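Local coordinates for protein putative thioesterase II (Thermobifida fusca, PDB 3BBJ) that probably hydrolyses acyl-CoA or related acyl thioesters, using two fused hotdog-type domains, at residues P127-V135 with D152-Y160; A215-A226 with R259-V270. All blocks are in the same frame, centred on the assembly; numbering follows the deposited sequence.

Both contacts belong to the C-terminal acyl-CoA thioesterase region and lie in series along the chain, contact 1 (127-135 with 152-160) closing before contact 2 (215-226 with 259-270) opens. Their centres are about 22 Å apart and their nearest atoms about 13 Å apart, so they do not touch. They are joined through antiparallel pairing: from strand 260-269 the order runs through 246-254, 233-243 and 173-180 to 151-155 and the short outermost strand 133-134. The centre of contact 2, beside strand 57-65 and the second subunit, is about 8 Å from the chain centre, against about 19 Å for contact 1, at the edge within this chain. No ligand or catalytic residue is identified at either.

Contact 1 (P127-V135 with D152-Y160); sequences PPQHQCRRV and DVDFSPDSY
Arg133 and Phe155 pair backbone to backbone, Arg133 N giving a nearly straight bond to Phe155 O (2.8 Å) and Phe155 N returning one to Arg133 O (2.9 Å).

The charged interactions gather on the face carrying Arg134 and Asp154, where Arg134, Asp152 and Asp154 form a salt-bridge network. Arg134 grips the Asp154 carboxylate side-on in a hydrogen-bonded salt bridge: NE reaches OD1 of Asp154 (3.0 Å) from above the carboxylate plane, while NH2 meets the syn lone pairs of both oxygens. The bend at chi3 (-56°) in an otherwise extended arginine chain turns this edge to the aspartate. Gln129 adds a donor, its NE2 lying 3.0 Å from OD2 of Asp154, with amide and carboxylate planes 79° apart. Asp152 instead lies over a face of the Arg134 guanidinium; this second salt bridge is one of charge only, with no N-H aimed at its OD2, which is hydrogen-bonded by Ala182 N. With an alanine in place of Asp154, Arg134 would probably lose its in-plane partner and the Gln129 amide would be left without its acceptor.

Stacking dominates the other face. The extended Arg133 chain runs over the Tyr160 ring, CD making a CH-pi contact and CZ a cation-pi contact, the latter 3.7 Å from the ring centroid; guanidinium and ring planes are 26° apart. Val135 CG2 touches Tyr160 CE2 at 3.6 Å.

Apolar packing is lighter: Pro127 CG lies 4.2 Å from Pro157 CD and also meets Ser156 CB, while Cys132 CB rests on Asp154 CB. Ser156 OG accepts from Ser159 N, an N-cap that starts helix 157-163. The whole is a short, weakly bonded antiparallel edge pairing, at the end of the strand series within this chain, passing directly into a capped helix.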
loop_
_atom_site.group_PDB
_atom_site.type_symbol
_atom_site.label_atom_id
_atom_site.label_comp_id
_atom_site.label_asym_id
_atom_site.label_seq_id
_atom_site.Cartn_x
_atom_site.Cartn_y
_atom_site.Cartn_z
ATOM N N PRO A 127 25.268 4.065 6.999
ATOM C CA PRO A 127 26.456 4.883 7.180
ATOM C C PRO A 127 26.138 6.367 7.094
ATOM O O PRO A 127 25.197 6.743 6.402
ATOM C CB PRO A 127 27.334 4.494 5.996
ATOM C CG PRO A 127 26.858 3.172 5.564
ATOM C CD PRO A 127 25.417 3.117 5.879
ATOM N N PRO A 128 26.909 7.213 7.797
ATOM C CA PRO A 128 26.695 8.662 7.675
ATOM C C PRO A 128 26.762 9.148 6.231
ATOM O O PRO A 128 27.439 8.540 5.398
ATOM C CB PRO A 128 27.843 9.259 8.490
ATOM C CG PRO A 128 28.233 8.188 9.451
ATOM C CD PRO A 128 27.984 6.885 8.752
ATOM N N GLN A 129 26.053 10.236 5.950
ATOM C CA GLN A 129 26.001 10.803 4.611
ATOM C C GLN A 129 27.404 11.087 4.039
ATOM O O GLN A 129 27.628 10.922 2.836
ATOM C CB GLN A 129 25.167 12.086 4.617
ATOM C CG GLN A 129 24.779 12.586 3.231
ATOM C CD GLN A 129 23.868 13.785 3.283
ATOM O OE1 GLN A 129 23.778 14.451 4.302
ATOM N NE2 GLN A 129 23.183 14.068 2.180
ATOM N N HIS A 130 28.338 11.499 4.898
ATOM C CA HIS A 130 29.696 11.818 4.456
ATOM C C HIS A 130 30.476 10.578 4.000
ATOM O O HIS A 130 31.371 10.688 3.169
ATOM C CB HIS A 130 30.465 12.612 5.527
ATOM C CG HIS A 130 30.935 11.798 6.698
ATOM N ND1 HIS A 130 30.297 11.816 7.923
ATOM C CD2 HIS A 130 32.004 10.975 6.845
ATOM C CE1 HIS A 130 30.943 11.028 8.766
ATOM N NE2 HIS A 130 31.980 10.504 8.136
ATOM N N GLN A 131 30.132 9.402 4.530
ATOM C CA GLN A 131 30.767 8.148 4.086
ATOM C C GLN A 131 30.102 7.576 2.834
ATOM O O GLN A 131 30.595 6.609 2.260
ATOM C CB GLN A 131 30.747 7.091 5.194
ATOM C CG GLN A 131 31.664 7.395 6.373
ATOM C CD GLN A 131 31.554 6.351 7.476
ATOM O OE1 GLN A 131 31.439 5.147 7.209
ATOM N NE2 GLN A 131 31.574 6.809 8.726
ATOM N N CYS A 132 28.986 8.175 2.420
ATOM C CA CYS A 132 28.226 7.709 1.259
ATOM C C CYS A 132 28.770 8.306 -0.030
ATOM O O CYS A 132 29.486 9.312 -0.016
ATOM C CB CYS A 132 26.736 8.052 1.397
ATOM S SG CYS A 132 25.896 7.148 2.702
ATOM N N ARG A 133 28.372 7.693 -1.140
ATOM C CA ARG A 133 28.896 8.015 -2.448
ATOM C C ARG A 133 27.805 8.425 -3.438
ATOM O O ARG A 133 26.797 7.745 -3.596
ATOM C CB ARG A 133 29.659 6.797 -2.961
ATOM C CG ARG A 133 30.505 7.055 -4.185
ATOM C CD ARG A 133 31.517 5.937 -4.369
ATOM N NE ARG A 133 32.088 5.918 -5.713
ATOM C CZ ARG A 133 32.994 5.036 -6.128
ATOM N NH1 ARG A 133 33.452 4.095 -5.302
ATOM N NH2 ARG A 133 33.444 5.095 -7.378
ATOM N N ARG A 134 28.044 9.541 -4.115
ATOM C CA ARG A 134 27.122 10.095 -5.096
ATOM C C ARG A 134 27.713 9.941 -6.499
ATOM O O ARG A 134 28.931 9.961 -6.679
ATOM C CB ARG A 134 26.887 11.570 -4.774
ATOM C CG ARG A 134 25.865 12.268 -5.645
ATOM C CD ARG A 134 25.729 13.732 -5.259
ATOM N NE ARG A 134 25.402 13.887 -3.843
ATOM C CZ ARG A 134 25.295 15.057 -3.213
ATOM N NH1 ARG A 134 25.466 16.206 -3.863
ATOM N NH2 ARG A 134 25.003 15.081 -1.917
ATOM N N VAL A 135 26.836 9.765 -7.483
ATOM C CA VAL A 135 27.232 9.668 -8.886
ATOM C C VAL A 135 26.861 10.992 -9.566
ATOM O O VAL A 135 25.681 11.331 -9.672
ATOM C CB VAL A 135 26.528 8.500 -9.594
ATOM C CG1 VAL A 135 27.012 8.378 -11.017
ATOM C CG2 VAL A 135 26.779 7.217 -8.868
ATOM N N ASP A 152 19.565 14.770 -5.420
ATOM C CA ASP A 152 20.902 14.307 -5.065
ATOM C C ASP A 152 20.633 13.043 -4.273
ATOM O O ASP A 152 19.822 13.058 -3.359
ATOM C CB ASP A 152 21.666 15.312 -4.197
ATOM C CG ASP A 152 22.137 16.537 -4.966
ATOM O OD1 ASP A 152 22.155 16.508 -6.218
ATOM O OD2 ASP A 152 22.495 17.541 -4.302
ATOM N N VAL A 153 21.274 11.945 -4.666
ATOM C CA VAL A 153 21.090 10.658 -4.029
ATOM C C VAL A 153 22.457 10.103 -3.655
ATOM O O VAL A 153 23.278 9.840 -4.517
ATOM C CB VAL A 153 20.391 9.695 -4.983
ATOM C CG1 VAL A 153 20.169 8.348 -4.321
ATOM C CG2 VAL A 153 19.070 10.302 -5.462
ATOM N N ASP A 154 22.692 9.951 -2.360
ATOM C CA ASP A 154 23.940 9.422 -1.838
ATOM C C ASP A 154 23.677 7.998 -1.447
ATOM O O ASP A 154 22.723 7.735 -0.711
ATOM C CB ASP A 154 24.337 10.189 -0.582
ATOM C CG ASP A 154 24.572 11.667 -0.848
ATOM O OD1 ASP A 154 25.570 11.993 -1.533
ATOM O OD2 ASP A 154 23.766 12.489 -0.357
ATOM N N PHE A 155 24.506 7.084 -1.926
ATOM C CA PHE A 155 24.349 5.666 -1.638
ATOM C C PHE A 155 25.399 5.196 -0.643
ATOM O O PHE A 155 26.528 5.660 -0.677
ATOM C CB PHE A 155 24.530 4.863 -2.921
ATOM C CG PHE A 155 23.614 5.272 -4.032
ATOM C CD1 PHE A 155 22.312 4.792 -4.086
ATOM C CD2 PHE A 155 24.059 6.106 -5.047
ATOM C CE1 PHE A 155 21.460 5.142 -5.127
ATOM C CE2 PHE A 155 23.216 6.468 -6.090
ATOM C CZ PHE A 155 21.914 5.981 -6.134
ATOM N N SER A 156 25.037 4.264 0.232
ATOM C CA SER A 156 26.033 3.618 1.060
ATOM C C SER A 156 27.038 2.963 0.100
ATOM O O SER A 156 26.708 2.725 -1.061
ATOM C CB SER A 156 25.405 2.548 1.942
ATOM O OG SER A 156 24.788 1.552 1.148
ATOM N N PRO A 157 28.270 2.687 0.571
ATOM C CA PRO A 157 29.238 1.970 -0.259
ATOM C C PRO A 157 28.717 0.643 -0.827
ATOM O O PRO A 157 28.920 0.340 -2.002
ATOM C CB PRO A 157 30.404 1.725 0.710
ATOM C CG PRO A 157 30.326 2.832 1.664
ATOM C CD PRO A 157 28.857 3.059 1.876
ATOM N N ASP A 158 28.039 -0.143 -0.005
ATOM C CA ASP A 158 27.490 -1.400 -0.492
ATOM C C ASP A 158 26.421 -1.184 -1.558
ATOM O O ASP A 158 26.297 -1.984 -2.492
ATOM C CB ASP A 158 26.906 -2.218 0.662
ATOM C CG ASP A 158 27.970 -2.849 1.524
ATOM O OD1 ASP A 158 29.141 -2.873 1.090
ATOM O OD2 ASP A 158 27.630 -3.327 2.628
ATOM N N SER A 159 25.631 -0.124 -1.410
ATOM C CA SER A 159 24.588 0.170 -2.396
ATOM C C SER A 159 25.201 0.609 -3.724
ATOM O O SER A 159 24.756 0.189 -4.803
ATOM C CB SER A 159 23.639 1.233 -1.863
ATOM O OG SER A 159 23.020 0.754 -0.691
ATOM N N TYR A 160 26.227 1.454 -3.638
ATOM C CA TYR A 160 26.963 1.886 -4.827
ATOM C C TYR A 160 27.555 0.668 -5.509
ATOM O O TYR A 160 27.392 0.479 -6.712
ATOM C CB TYR A 160 28.093 2.845 -4.461
ATOM C CG TYR A 160 28.812 3.435 -5.674
ATOM C CD1 TYR A 160 29.683 2.664 -6.452
ATOM C CD2 TYR A 160 28.608 4.765 -6.043
ATOM C CE1 TYR A 160 30.327 3.202 -7.569
ATOM C CE2 TYR A 160 29.256 5.319 -7.145
ATOM C CZ TYR A 160 30.114 4.534 -7.907
ATOM O OH TYR A 160 30.753 5.095 -8.996
HETATM O O HOH W 1 28.336 12.415 0.144
HETATM O O HOH W 2 23.908 9.779 -6.973
#

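Contact 2 (A215-A226 with R259-V270); sequences APTVELTWHLRA and RLVAQSRQLARV
Thr217 and Gln266 meet through their side chains, crossing at about a right angle. Gln266 CG sits between its backbone N and carbonyl carbon (chi1 65°), and the extended chain beyond carries OE1 to Thr217 OG1, which donates to it at 2.6 Å from above the amide carbonyl plane. Asp200 takes the NE2 end.

Next to this pair, Leu220 lays CB against Gln266 CB (3.7 Å), and its CG reaches Ser264 OG. Trp222 CG likewise lies between its backbone N and carbonyl carbon (chi1 83°), which places CE3 4.0 Å from Ala262 CB; Leu195 and Pro196 of helix 191-198 touch the indole too.

On the other face, Arg225 is folded at chi2 and chi3, curling its guanidinium back so that NH1 reaches Gln263 OE1 at 2.9 Å, nearly in the guanidinium plane. Thr221 OG1 donates to Glu219 OE2 (2.5 Å) and is hydrogen-bonded to Thr221 OG1 of the second subunit.

Backbone bonds join the antiparallel strands, with a classic beta bulge where Val218 N and Glu219 N share Leu267 O.

One face is thus mixed, Ser264 and the Gln266 amide lying among Leu220, Trp222 and Ala262. The mostly polar face lies against the second subunit, whose Asp248 salt-bridges Arg225 NH1 and bonds Gln263 NE2, although the Arg265 NH2 atoms of the two subunits come close as like charges.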
loop_
_atom_site.group_PDB
_atom_site.type_symbol
_atom_site.label_atom_id
_atom_site.label_comp_id
_atom_site.label_asym_id
_atom_site.label_seq_id
_atom_site.Cartn_x
_atom_site.Cartn_y
_atom_site.Cartn_z
ATOM N N ALA A 215 10.419 0.161 -14.631
ATOM C CA ALA A 215 9.103 -0.358 -14.983
ATOM C C ALA A 215 8.095 0.724 -14.705
ATOM O O ALA A 215 8.248 1.495 -13.758
ATOM C CB ALA A 215 8.756 -1.623 -14.178
ATOM N N PRO A 216 7.059 0.812 -15.529
ATOM C CA PRO A 216 6.071 1.771 -15.066
ATOM C C PRO A 216 5.374 1.249 -13.814
ATOM O O PRO A 216 5.090 0.036 -13.704
ATOM C CB PRO A 216 5.075 1.890 -16.226
ATOM C CG PRO A 216 5.562 0.984 -17.311
ATOM C CD PRO A 216 6.705 0.168 -16.801
ATOM N N THR A 217 5.151 2.162 -12.866
ATOM C CA THR A 217 4.435 1.840 -11.638
ATOM C C THR A 217 3.005 1.528 -11.970
ATOM O O THR A 217 2.389 2.191 -12.795
ATOM C CB THR A 217 4.442 3.004 -10.638
ATOM O OG1 THR A 217 5.787 3.406 -10.416
ATOM C CG2 THR A 217 3.827 2.587 -9.312
ATOM N N VAL A 218 2.480 0.492 -11.322
ATOM C CA VAL A 218 1.084 0.153 -11.461
ATOM C C VAL A 218 0.324 0.752 -10.279
ATOM O O VAL A 218 -0.718 1.382 -10.478
ATOM C CB VAL A 218 0.876 -1.352 -11.564
ATOM C CG1 VAL A 218 -0.603 -1.661 -11.457
ATOM C CG2 VAL A 218 1.467 -1.860 -12.877
ATOM N N GLU A 219 0.860 0.568 -9.062
ATOM C CA GLU A 219 0.223 1.060 -7.848
ATOM C C GLU A 219 1.275 1.468 -6.836
ATOM O O GLU A 219 2.267 0.805 -6.695
ATOM C CB GLU A 219 -0.700 -0.028 -7.256
ATOM C CG GLU A 219 -1.754 0.470 -6.201
ATOM C CD GLU A 219 -1.188 0.785 -4.831
ATOM O OE1 GLU A 219 -0.237 0.116 -4.381
ATOM O OE2 GLU A 219 -1.725 1.709 -4.181
ATOM N N LEU A 220 1.067 2.591 -6.152
ATOM C CA LEU A 220 1.906 2.991 -5.024
ATOM C C LEU A 220 0.997 3.542 -3.946
ATOM O O LEU A 220 0.144 4.398 -4.216
ATOM C CB LEU A 220 2.959 4.040 -5.433
ATOM C CG LEU A 220 3.914 4.602 -4.365
ATOM C CD1 LEU A 220 5.134 5.265 -4.993
ATOM C CD2 LEU A 220 3.219 5.590 -3.432
ATOM N N THR A 221 1.162 3.008 -2.736
ATOM C CA THR A 221 0.550 3.523 -1.536
ATOM C C THR A 221 1.663 3.849 -0.541
ATOM O O THR A 221 2.572 3.050 -0.338
ATOM C CB THR A 221 -0.368 2.525 -0.855
ATOM O OG1 THR A 221 -1.487 2.240 -1.700
ATOM C CG2 THR A 221 -0.874 3.113 0.469
ATOM N N TRP A 222 1.592 5.031 0.059
ATOM C CA TRP A 222 2.576 5.438 1.046
ATOM C C TRP A 222 1.926 6.167 2.244
ATOM O O TRP A 222 0.896 6.816 2.129
ATOM C CB TRP A 222 3.699 6.259 0.396
ATOM C CG TRP A 222 3.383 7.690 0.206
ATOM C CD1 TRP A 222 2.793 8.254 -0.875
ATOM C CD2 TRP A 222 3.648 8.756 1.122
ATOM N NE1 TRP A 222 2.663 9.603 -0.697
ATOM C CE2 TRP A 222 3.166 9.940 0.529
ATOM C CE3 TRP A 222 4.232 8.824 2.390
ATOM C CZ2 TRP A 222 3.255 11.183 1.157
ATOM C CZ3 TRP A 222 4.319 10.049 3.013
ATOM C CH2 TRP A 222 3.840 11.219 2.393
ATOM N N HIS A 223 2.536 6.010 3.403
ATOM C CA HIS A 223 1.983 6.543 4.636
ATOM C C HIS A 223 2.945 7.508 5.330
ATOM O O HIS A 223 4.138 7.219 5.458
ATOM C CB HIS A 223 1.674 5.382 5.586
ATOM C CG HIS A 223 0.788 4.336 4.994
ATOM N ND1 HIS A 223 -0.518 4.586 4.640
ATOM C CD2 HIS A 223 1.003 3.029 4.727
ATOM C CE1 HIS A 223 -1.067 3.483 4.168
ATOM N NE2 HIS A 223 -0.164 2.522 4.205
ATOM N N LEU A 224 2.408 8.630 5.789
ATOM C CA LEU A 224 3.163 9.634 6.540
ATOM C C LEU A 224 3.005 9.284 8.004
ATOM O O LEU A 224 1.881 9.247 8.485
ATOM C CB LEU A 224 2.590 11.031 6.313
ATOM C CG LEU A 224 3.302 12.176 7.038
ATOM C CD1 LEU A 224 4.747 12.288 6.552
ATOM C CD2 LEU A 224 2.542 13.478 6.835
ATOM N N ARG A 225 4.122 9.075 8.709
ATOM C CA ARG A 225 4.115 8.576 10.083
ATOM C C ARG A 225 4.516 9.577 11.171
ATOM O O ARG A 225 4.172 9.400 12.346
ATOM C CB ARG A 225 5.051 7.373 10.165
ATOM C CG ARG A 225 4.690 6.207 9.203
ATOM C CD ARG A 225 3.217 5.837 9.253
ATOM N NE ARG A 225 2.725 5.684 10.633
ATOM C CZ ARG A 225 2.910 4.608 11.403
ATOM N NH1 ARG A 225 3.589 3.552 10.965
ATOM N NH2 ARG A 225 2.405 4.585 12.631
ATOM N N ALA A 226 5.287 10.585 10.775
ATOM C CA ALA A 226 5.756 11.658 11.648
ATOM C C ALA A 226 6.035 12.858 10.755
ATOM O O ALA A 226 6.210 12.710 9.541
ATOM C CB ALA A 226 7.030 11.249 12.366
ATOM N N ARG A 259 13.843 9.481 12.853
ATOM C CA ARG A 259 12.411 9.243 13.030
ATOM C C ARG A 259 11.799 8.788 11.728
ATOM O O ARG A 259 11.944 9.453 10.701
ATOM C CB ARG A 259 11.722 10.510 13.526
ATOM C CG ARG A 259 12.171 10.902 14.952
ATOM C CD ARG A 259 11.975 12.387 15.255
ATOM N NE ARG A 259 10.572 12.816 15.302
ATOM C CZ ARG A 259 9.937 13.533 14.374
ATOM N NH1 ARG A 259 10.543 13.927 13.273
ATOM N NH2 ARG A 259 8.663 13.861 14.556
ATOM N N LEU A 260 11.145 7.638 11.756
ATOM C CA LEU A 260 10.467 7.129 10.574
ATOM C C LEU A 260 9.382 8.136 10.165
ATOM O O LEU A 260 8.508 8.476 10.970
ATOM C CB LEU A 260 9.855 5.749 10.856
ATOM C CG LEU A 260 9.059 5.069 9.737
ATOM C CD1 LEU A 260 9.987 4.676 8.549
ATOM C CD2 LEU A 260 8.241 3.849 10.265
ATOM N N VAL A 261 9.449 8.609 8.927
ATOM C CA VAL A 261 8.476 9.577 8.416
ATOM C C VAL A 261 7.602 9.044 7.268
ATOM O O VAL A 261 6.487 9.495 7.120
ATOM C CB VAL A 261 9.163 10.919 7.959
ATOM C CG1 VAL A 261 9.841 11.613 9.130
ATOM C CG2 VAL A 261 10.173 10.661 6.860
ATOM N N ALA A 262 8.117 8.117 6.460
ATOM C CA ALA A 262 7.383 7.553 5.293
ATOM C C ALA A 262 7.597 6.048 5.141
ATOM O O ALA A 262 8.707 5.561 5.335
ATOM C CB ALA A 262 7.816 8.230 3.992
ATOM N N GLN A 263 6.519 5.340 4.794
ATOM C CA GLN A 263 6.536 3.906 4.469
ATOM C C GLN A 263 5.763 3.779 3.163
ATOM O O GLN A 263 4.577 4.101 3.106
ATOM C CB GLN A 263 5.816 3.064 5.515
ATOM C CG GLN A 263 6.463 2.990 6.876
ATOM C CD GLN A 263 5.605 2.226 7.860
ATOM O OE1 GLN A 263 4.567 2.719 8.322
ATOM N NE2 GLN A 263 6.034 1.021 8.197
ATOM N N SER A 264 6.454 3.313 2.132
ATOM C CA SER A 264 5.928 3.250 0.787
ATOM C C SER A 264 6.118 1.848 0.240
ATOM O O SER A 264 7.123 1.206 0.485
ATOM C CB SER A 264 6.688 4.253 -0.105
ATOM O OG SER A 264 6.133 4.365 -1.414
ATOM N N ARG A 265 5.118 1.356 -0.457
ATOM C CA ARG A 265 5.266 0.133 -1.214
ATOM C C ARG A 265 4.627 0.398 -2.594
ATOM O O ARG A 265 3.497 0.895 -2.665
ATOM C CB ARG A 265 4.650 -1.098 -0.483
ATOM C CG ARG A 265 4.858 -2.428 -1.320
ATOM C CD ARG A 265 4.395 -3.793 -0.710
ATOM N NE ARG A 265 4.913 -4.096 0.643
ATOM C CZ ARG A 265 4.165 -4.506 1.677
ATOM N NH1 ARG A 265 2.851 -4.708 1.539
ATOM N NH2 ARG A 265 4.731 -4.733 2.865
ATOM N N GLN A 266 5.372 0.161 -3.673
ATOM C CA GLN A 266 4.756 0.167 -5.022
ATOM C C GLN A 266 4.847 -1.228 -5.656
ATOM O O GLN A 266 5.719 -2.040 -5.275
ATOM C CB GLN A 266 5.313 1.243 -5.984
ATOM C CG GLN A 266 6.765 1.126 -6.406
ATOM C CD GLN A 266 7.109 1.998 -7.624
ATOM O OE1 GLN A 266 6.806 1.643 -8.761
ATOM N NE2 GLN A 266 7.784 3.127 -7.385
ATOM N N LEU A 267 3.924 -1.489 -6.585
ATOM C CA LEU A 267 3.917 -2.713 -7.397
ATOM C C LEU A 267 3.985 -2.326 -8.872
ATOM O O LEU A 267 3.240 -1.459 -9.344
ATOM C CB LEU A 267 2.649 -3.552 -7.155
ATOM C CG LEU A 267 2.714 -4.994 -7.667
ATOM C CD1 LEU A 267 3.613 -5.853 -6.727
ATOM C CD2 LEU A 267 1.339 -5.638 -7.829
ATOM N N ALA A 268 4.874 -2.974 -9.611
ATOM C CA ALA A 268 5.042 -2.670 -11.035
ATOM C C ALA A 268 5.385 -3.937 -11.807
ATOM O O ALA A 268 5.943 -4.895 -11.245
ATOM C CB ALA A 268 6.113 -1.608 -11.239
ATOM N N ARG A 269 5.008 -3.950 -13.091
ATOM C CA ARG A 269 5.359 -5.048 -13.962
ATOM C C ARG A 269 6.288 -4.627 -15.093
ATOM O O ARG A 269 5.945 -3.777 -15.943
ATOM C CB ARG A 269 4.158 -5.729 -14.581
ATOM C CG ARG A 269 4.569 -7.121 -15.100
ATOM C CD ARG A 269 3.511 -7.783 -15.920
ATOM N NE ARG A 269 3.882 -9.179 -16.147
ATOM C CZ ARG A 269 3.521 -9.911 -17.201
ATOM N NH1 ARG A 269 2.799 -9.390 -18.193
ATOM N NH2 ARG A 269 3.924 -11.173 -17.279
ATOM N N VAL A 270 7.462 -5.254 -15.071
ATOM C CA VAL A 270 8.461 -5.188 -16.140
ATOM C C VAL A 270 7.885 -5.398 -17.557
ATOM O O VAL A 270 6.892 -6.107 -17.751
ATOM C CB VAL A 270 9.556 -6.245 -15.843
ATOM C CG1 VAL A 270 9.784 -7.171 -17.014
ATOM C CG2 VAL A 270 10.807 -5.565 -15.355
HETATM O O HOH W 3 4.118 -1.969 -15.023
HETATM O O HOH W 4 1.391 -0.422 -2.111
#